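Putative histidine protein kinase (Rhodobacter sphaeroides, PDB 3KYJ) probably autophosphorylates on a histidine at the expense of ATP and relays the phosphoryl group to response regulators in the control of the flagellar motors. Local coordinates at residues D25-E28 against A29-A33; L63-V66 against E67-H71. All coordinates share one frame; numbering follows the deposited sequence. Where two conformers were deposited one is given.

Interaction 1 of 2, residues D25-E28 against A29-A33; sequences DAME and ASLLA
Met27 and Leu31, one alpha-helical turn apart on helix 10-35 of the Hpt domain, meet through their aliphatic parts; together with the neighbouring pair Glu28 and Leu32 they illustrate how a single helix divides its side chains between a bundle interior and the solvent. The backbone supplies four successive i to i+4 hydrogen bonds. Ala29 N reaches Asp25 O at 2.9 Å, Ser30 N reaches Ala26 O, Leu31 N reaches Met27 O, and Leu32 N reaches Glu28 O at 2.9 Å with an N-H...O angle of 163°; the bonds continue the helix without a break.

Two i to i+4 side-chain pairs lie on this frame. On the buried side, Met27 CG stands 4.0 Å from Leu31 CD1 as the two chains cross at a slant. Met27 is fully extended, its CG opposite the backbone N (chi1 177°), and its side chain packs on Leu47 and Val51 of helix 40-60, while Leu31 packs on Leu95 and Leu96 of helix 89-112. The more exposed pair repeats the pattern with a charged residue: Leu32 CD1 lies against the stem of Glu28, 3.8 Å from its CG, and the same methyl is 3.9 Å from OE2. The methyl thus lies along the glutamate from its CG methylene to one carboxylate oxygen.

Polar groups mark two further directions. Asp25 OD1 forms a salt bridge with Arg103 of helix 89-112. Ser30 OG, set beside its own backbone N by chi1 -60°, shares a water with the turn before it: the water donates to Ala26 O at 2.8 Å, giving that carbonyl a second partner besides Ser30 N, and lies 2.6 Å from Ser30 OG.

Interaction 2 of 2, residues L63-V66 against E67-H71; sequences LSVV and ESRAH
Arg69 folds back along Val65 in the first turns of helix 64-82, a helix of the Hpt domain that begins immediately after Leu63 at the N-cap position. The arginine shows how a long side chain can pack and bond at once. Its CB sits 3.7 Å from Val66 O, and a bend at chi2 (61°) swings the chain back toward the preceding turn, bringing CD to 3.3 Å from Val65 O. Farther out, NE is hydrogen-bonded to Ser121 OG. The guanidinium then lies flat against a methyl: Val65 CG1 is over the centre of one face, 3.8 Å from CZ, with the two side chains side by side and pointing the same way. At the tip, NH2 makes a weak hydrogen bond to Gly118 O, whereas NH1 donates to Ser68 OG at 3.0 Å, the oxygen lying 17° out of the guanidinium plane.

Ser68 passes the connection on. Its OG occupies the position between backbone N and carbonyl carbon (chi1 66°), from which it donates to Val65 O at 2.7 Å. Val65 O also receives weak bonds from Ser68 N and, at 3.4 Å, from Arg69 N; the hydroxyl is its short partner. Straighter bonds join Glu67 N to Leu63 O and Ala70 N to Val66 O.

Glu67 extends to the other flank, where OE2 forms a salt bridge with Arg59 of helix 40-60. Its second carboxylate oxygen, OE1, accepts a hydrogen bond from a water 2.5 Å away.

In the fold
From the N terminus, helix 10-35 runs first and carries interaction 1 in its C-terminal half; helix 40-60, which holds the predicted phosphorylation site His52, follows, and interaction 2 opens helix 64-82. The two come in series, neither nested nor crossed. Each is local, within successive turns of one helix, and closes no loop. The centres of interactions 1 and 2 lie about 20 Å apart, on opposite sides of the chain's centre. What they share is the surrounding bundle: both pack on helices 40-60 and 89-112, while Leu63 of interaction 2 also touches Trp13 and Tyr16 near the start of helix 10-35. Asp115, beyond helix 89-112, accepts hydrogen bonds from Val65 N and Val66 N.

Interaction 1 of 2, residues D25-E28 against A29-A33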
ATOM      1  N   ASP A  25      15.445   3.383  -0.464  1.00 18.40           N
ATOM      2  CA  ASP A  25      16.535   3.228  -1.433  1.00 21.16           C
ATOM      3  C   ASP A  25      16.030   3.596  -2.833  1.00 19.17           C
ATOM      4  O   ASP A  25      16.742   4.235  -3.603  1.00 20.37           O
ATOM      5  CB  ASP A  25      17.081   1.798  -1.445  1.00 24.79           C
ATOM      6  CG  ASP A  25      17.997   1.491  -0.255  1.00 27.75           C
ATOM      7  OD1 ASP A  25      18.413   2.425   0.471  1.00 28.50           O
ATOM      8  OD2 ASP A  25      18.303   0.299  -0.063  1.00 30.78           O
ATOM      9  N   ALA A  26      14.814   3.162  -3.161  1.00 18.05           N
ATOM     10  CA  ALA A  26      14.238   3.444  -4.482  1.00 17.59           C
ATOM     11  C   ALA A  26      13.916   4.940  -4.619  1.00 16.49           C
ATOM     12  O   ALA A  26      14.122   5.531  -5.669  1.00 16.91           O
ATOM     13  CB  ALA A  26      12.985   2.593  -4.710  1.00 18.48           C
ATOM     14  N   MET A  27      13.415   5.547  -3.539  1.00 16.28           N
ATOM     15  CA  MET A  27      13.135   6.971  -3.531  1.00 16.35           C
ATOM     16  C   MET A  27      14.414   7.773  -3.788  1.00 17.45           C
ATOM     17  O   MET A  27      14.471   8.620  -4.697  1.00 16.70           O
ATOM     18  CB  MET A  27      12.506   7.371  -2.193  1.00 15.83           C
ATOM     19  CG  MET A  27      12.242   8.855  -2.064  1.00 16.41           C
ATOM     20  SD  MET A  27      11.625   9.246  -0.400  1.00 16.03           S
ATOM     21  CE  MET A  27      11.119  10.931  -0.648  1.00 18.79           C
ATOM     22  N   GLU A  28      15.459   7.462  -3.029  1.00 18.97           N
ATOM     23  CA  GLU A  28      16.731   8.133  -3.211  1.00 20.35           C
ATOM     24  C   GLU A  28      17.332   7.880  -4.592  1.00 19.89           C
ATOM     25  O   GLU A  28      17.855   8.799  -5.213  1.00 20.96           O
ATOM     26  CB  GLU A  28      17.726   7.727  -2.124  1.00 24.37           C
ATOM     27  CG  GLU A  28      18.958   8.617  -2.149  1.00 30.41           C
ATOM     28  CD  GLU A  28      20.071   8.178  -1.219  1.00 34.62           C
ATOM     29  OE1 GLU A  28      20.160   6.975  -0.900  1.00 37.58           O
ATOM     30  OE2 GLU A  28      20.880   9.051  -0.841  1.00 35.26           O
ATOM     31  N   ALA A  29      17.265   6.652  -5.096  1.00 19.68           N
ATOM     32  CA  ALA A  29      17.845   6.373  -6.419  1.00 20.85           C
ATOM     33  C   ALA A  29      17.186   7.211  -7.516  1.00 18.73           C
ATOM     34  O   ALA A  29      17.874   7.741  -8.408  1.00 19.26           O
ATOM     35  CB  ALA A  29      17.738   4.899  -6.759  1.00 22.66           C
ATOM     36  N   SER A  30      15.854   7.316  -7.476  1.00 17.43           N
ATOM     37  CA  SER A  30      15.152   8.099  -8.493  1.00 18.27           C
ATOM     38  C   SER A  30      15.539   9.585  -8.406  1.00 17.10           C
ATOM     39  O   SER A  30      15.730  10.249  -9.435  1.00 17.79           O
ATOM     40  CB  SER A  30      13.646   7.960  -8.350  1.00 21.37           C
ATOM     41  OG  SER A  30      13.249   6.603  -8.484  1.00 31.20           O
ATOM     42  N   LEU A  31      15.624  10.114  -7.189  1.00 17.37           N
ATOM     43  CA  LEU A  31      15.948  11.528  -6.990  1.00 17.69           C
ATOM     44  C   LEU A  31      17.384  11.841  -7.411  1.00 19.32           C
ATOM     45  O   LEU A  31      17.649  12.862  -8.051  1.00 19.66           O
ATOM     46  CB  LEU A  31      15.719  11.890  -5.530  1.00 18.07           C
ATOM     47  CG  LEU A  31      14.241  11.877  -5.112  1.00 17.73           C
ATOM     48  CD1 LEU A  31      14.121  12.002  -3.594  1.00 19.91           C
ATOM     49  CD2 LEU A  31      13.487  13.011  -5.794  1.00 18.18           C
ATOM     50  N   LEU A  32      18.309  10.933  -7.101  1.00 19.82           N
ATOM     51  CA  LEU A  32      19.703  11.133  -7.498  1.00 21.71           C
ATOM     52  C   LEU A  32      19.836  11.029  -9.015  1.00 21.00           C
ATOM     53  O   LEU A  32      20.615  11.758  -9.605  1.00 22.39           O
ATOM     54  CB  LEU A  32      20.635  10.139  -6.796  1.00 23.67           C
ATOM     55  CG  LEU A  32      20.815  10.377  -5.286  1.00 26.55           C
ATOM     56  CD1 LEU A  32      21.641   9.288  -4.682  1.00 28.93           C
ATOM     57  CD2 LEU A  32      21.428  11.743  -4.986  1.00 28.52           C
ATOM     58  N   ALA A  33      19.073  10.144  -9.643  1.00 19.90           N
ATOM     59  CA  ALA A  33      19.070  10.066 -11.100  1.00 20.83           C
ATOM     60  C   ALA A  33      18.564  11.369 -11.722  1.00 20.14           C
ATOM     61  O   ALA A  33      19.144  11.854 -12.708  1.00 21.55           O
ATOM     62  CB  ALA A  33      18.250   8.852 -11.568  1.00 21.01           C
TER
HETATM   63  O   HOH W   1      14.073   4.153  -8.105  1.00 29.40           O

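Interaction 2 of 2, residues L63-V66 against E67-H71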
ATOM      1  N   LEU A  63       1.584   4.678  12.539  1.00 18.04           N
ATOM      2  CA  LEU A  63       2.621   5.684  12.787  1.00 18.59           C
ATOM      3  C   LEU A  63       2.212   6.954  12.054  1.00 18.63           C
ATOM      4  O   LEU A  63       2.784   7.312  11.035  1.00 18.05           O
ATOM      5  CB  LEU A  63       3.993   5.161  12.356  1.00 19.62           C
ATOM      6  CG  LEU A  63       4.355   3.775  12.888  1.00 20.64           C
ATOM      7  CD1 LEU A  63       5.692   3.281  12.338  1.00 23.03           C
ATOM      8  CD2 LEU A  63       4.361   3.788  14.414  1.00 23.52           C
ATOM      9  N   SER A  64       1.231   7.650  12.617  1.00 20.29           N
ATOM     10  CA  SER A  64       0.575   8.761  11.930  0.52 21.22           C
ATOM     11  C   SER A  64       1.501   9.959  11.657  1.00 18.74           C
ATOM     12  O   SER A  64       1.320  10.640  10.646  1.00 18.96           O
ATOM     13  CB  SER A  64      -0.668   9.231  12.711  0.52 22.03           C
ATOM     14  OG  SER A  64      -1.680   8.221  12.805  0.52 23.04           O
ATOM     15  N   VAL A  65       2.493  10.205  12.508  1.00 18.43           N
ATOM     16  CA  VAL A  65       3.393  11.331  12.256  1.00 20.51           C
ATOM     17  C   VAL A  65       4.276  10.949  11.069  1.00 18.41           C
ATOM     18  O   VAL A  65       4.401  11.711  10.128  1.00 19.21           O
ATOM     19  CB  VAL A  65       4.230  11.723  13.491  1.00 23.23           C
ATOM     20  CG1 VAL A  65       5.336  12.759  13.108  1.00 25.30           C
ATOM     21  CG2 VAL A  65       3.319  12.317  14.581  1.00 27.40           C
ATOM     22  N   VAL A  66       4.858   9.756  11.093  1.00 17.29           N
ATOM     23  CA  VAL A  66       5.654   9.300   9.931  1.00 17.48           C
ATOM     24  C   VAL A  66       4.807   9.348   8.638  1.00 16.29           C
ATOM     25  O   VAL A  66       5.232   9.889   7.607  1.00 16.78           O
ATOM     26  CB  VAL A  66       6.240   7.878  10.126  1.00 17.76           C
ATOM     27  CG1 VAL A  66       6.913   7.414   8.843  1.00 18.50           C
ATOM     28  CG2 VAL A  66       7.243   7.810  11.246  1.00 20.57           C
ATOM     29  N   GLU A  67       3.597   8.809   8.723  1.00 15.73           N
ATOM     30  CA  GLU A  67       2.674   8.770   7.607  1.00 15.52           C
ATOM     31  C   GLU A  67       2.449  10.163   7.032  1.00 15.35           C
ATOM     32  O   GLU A  67       2.445  10.341   5.829  1.00 16.03           O
ATOM     33  CB  GLU A  67       1.357   8.143   8.042  1.00 17.11           C
ATOM     34  CG  GLU A  67       0.347   7.972   6.919  1.00 19.69           C
ATOM     35  CD  GLU A  67      -0.986   7.448   7.387  1.00 23.78           C
ATOM     36  OE1 GLU A  67      -1.121   7.084   8.564  1.00 27.21           O
ATOM     37  OE2 GLU A  67      -1.915   7.422   6.581  1.00 27.18           O
ATOM     38  N   SER A  68       2.276  11.158   7.900  1.00 16.09           N
ATOM     39  CA  SER A  68       1.938  12.504   7.422  1.00 15.78           C
ATOM     40  C   SER A  68       3.080  13.138   6.615  1.00 16.17           C
ATOM     41  O   SER A  68       2.820  13.928   5.705  1.00 16.96           O
ATOM     42  CB  SER A  68       1.564  13.409   8.608  1.00 16.90           C
ATOM     43  OG  SER A  68       2.661  13.667   9.480  1.00 16.67           O
ATOM     44  N   ARG A  69       4.324  12.804   6.936  1.00 14.83           N
ATOM     45  CA  ARG A  69       5.460  13.335   6.156  1.00 15.55           C
ATOM     46  C   ARG A  69       5.494  12.669   4.774  1.00 14.88           C
ATOM     47  O   ARG A  69       5.666  13.333   3.748  1.00 17.26           O
ATOM     48  CB  ARG A  69       6.789  13.116   6.864  1.00 15.10           C
ATOM     49  CG  ARG A  69       7.159  14.195   7.908  1.00 16.71           C
ATOM     50  CD  ARG A  69       6.142  14.269   9.023  1.00 16.45           C
ATOM     51  NE  ARG A  69       6.559  15.202  10.061  1.00 16.44           N
ATOM     52  CZ  ARG A  69       5.714  15.850  10.868  1.00 16.87           C
ATOM     53  NH1 ARG A  69       4.400  15.781  10.711  1.00 16.40           N
ATOM     54  NH2 ARG A  69       6.218  16.649  11.793  1.00 17.59           N
ATOM     55  N   ALA A  70       5.331  11.348   4.742  1.00 14.95           N
ATOM     56  CA  ALA A  70       5.296  10.632   3.473  1.00 14.01           C
ATOM     57  C   ALA A  70       4.106  11.099   2.633  1.00 14.31           C
ATOM     58  O   ALA A  70       4.210  11.240   1.401  1.00 15.54           O
ATOM     59  CB  ALA A  70       5.242   9.118   3.715  1.00 14.96           C
ATOM     60  N   HIS A  71       2.974  11.376   3.283  1.00 14.80           N
ATOM     61  CA  HIS A  71       1.786  11.785   2.564  1.00 16.37           C
ATOM     62  C   HIS A  71       2.014  13.109   1.847  1.00 16.66           C
ATOM     63  O   HIS A  71       1.606  13.282   0.703  1.00 17.42           O
ATOM     64  CB  HIS A  71       0.551  11.844   3.483  1.00 20.50           C
ATOM     65  CG  HIS A  71      -0.716  12.091   2.734  1.00 28.89           C
ATOM     66  ND1 HIS A  71      -1.491  13.211   2.923  1.00 35.05           N
ATOM     67  CD2 HIS A  71      -1.285  11.410   1.709  1.00 34.35           C
ATOM     68  CE1 HIS A  71      -2.520  13.178   2.093  1.00 35.81           C
ATOM     69  NE2 HIS A  71      -2.424  12.087   1.354  1.00 36.24           N
TER
HETATM   70  O   HOH W   2      -1.347   6.135  10.830  1.00 35.10           O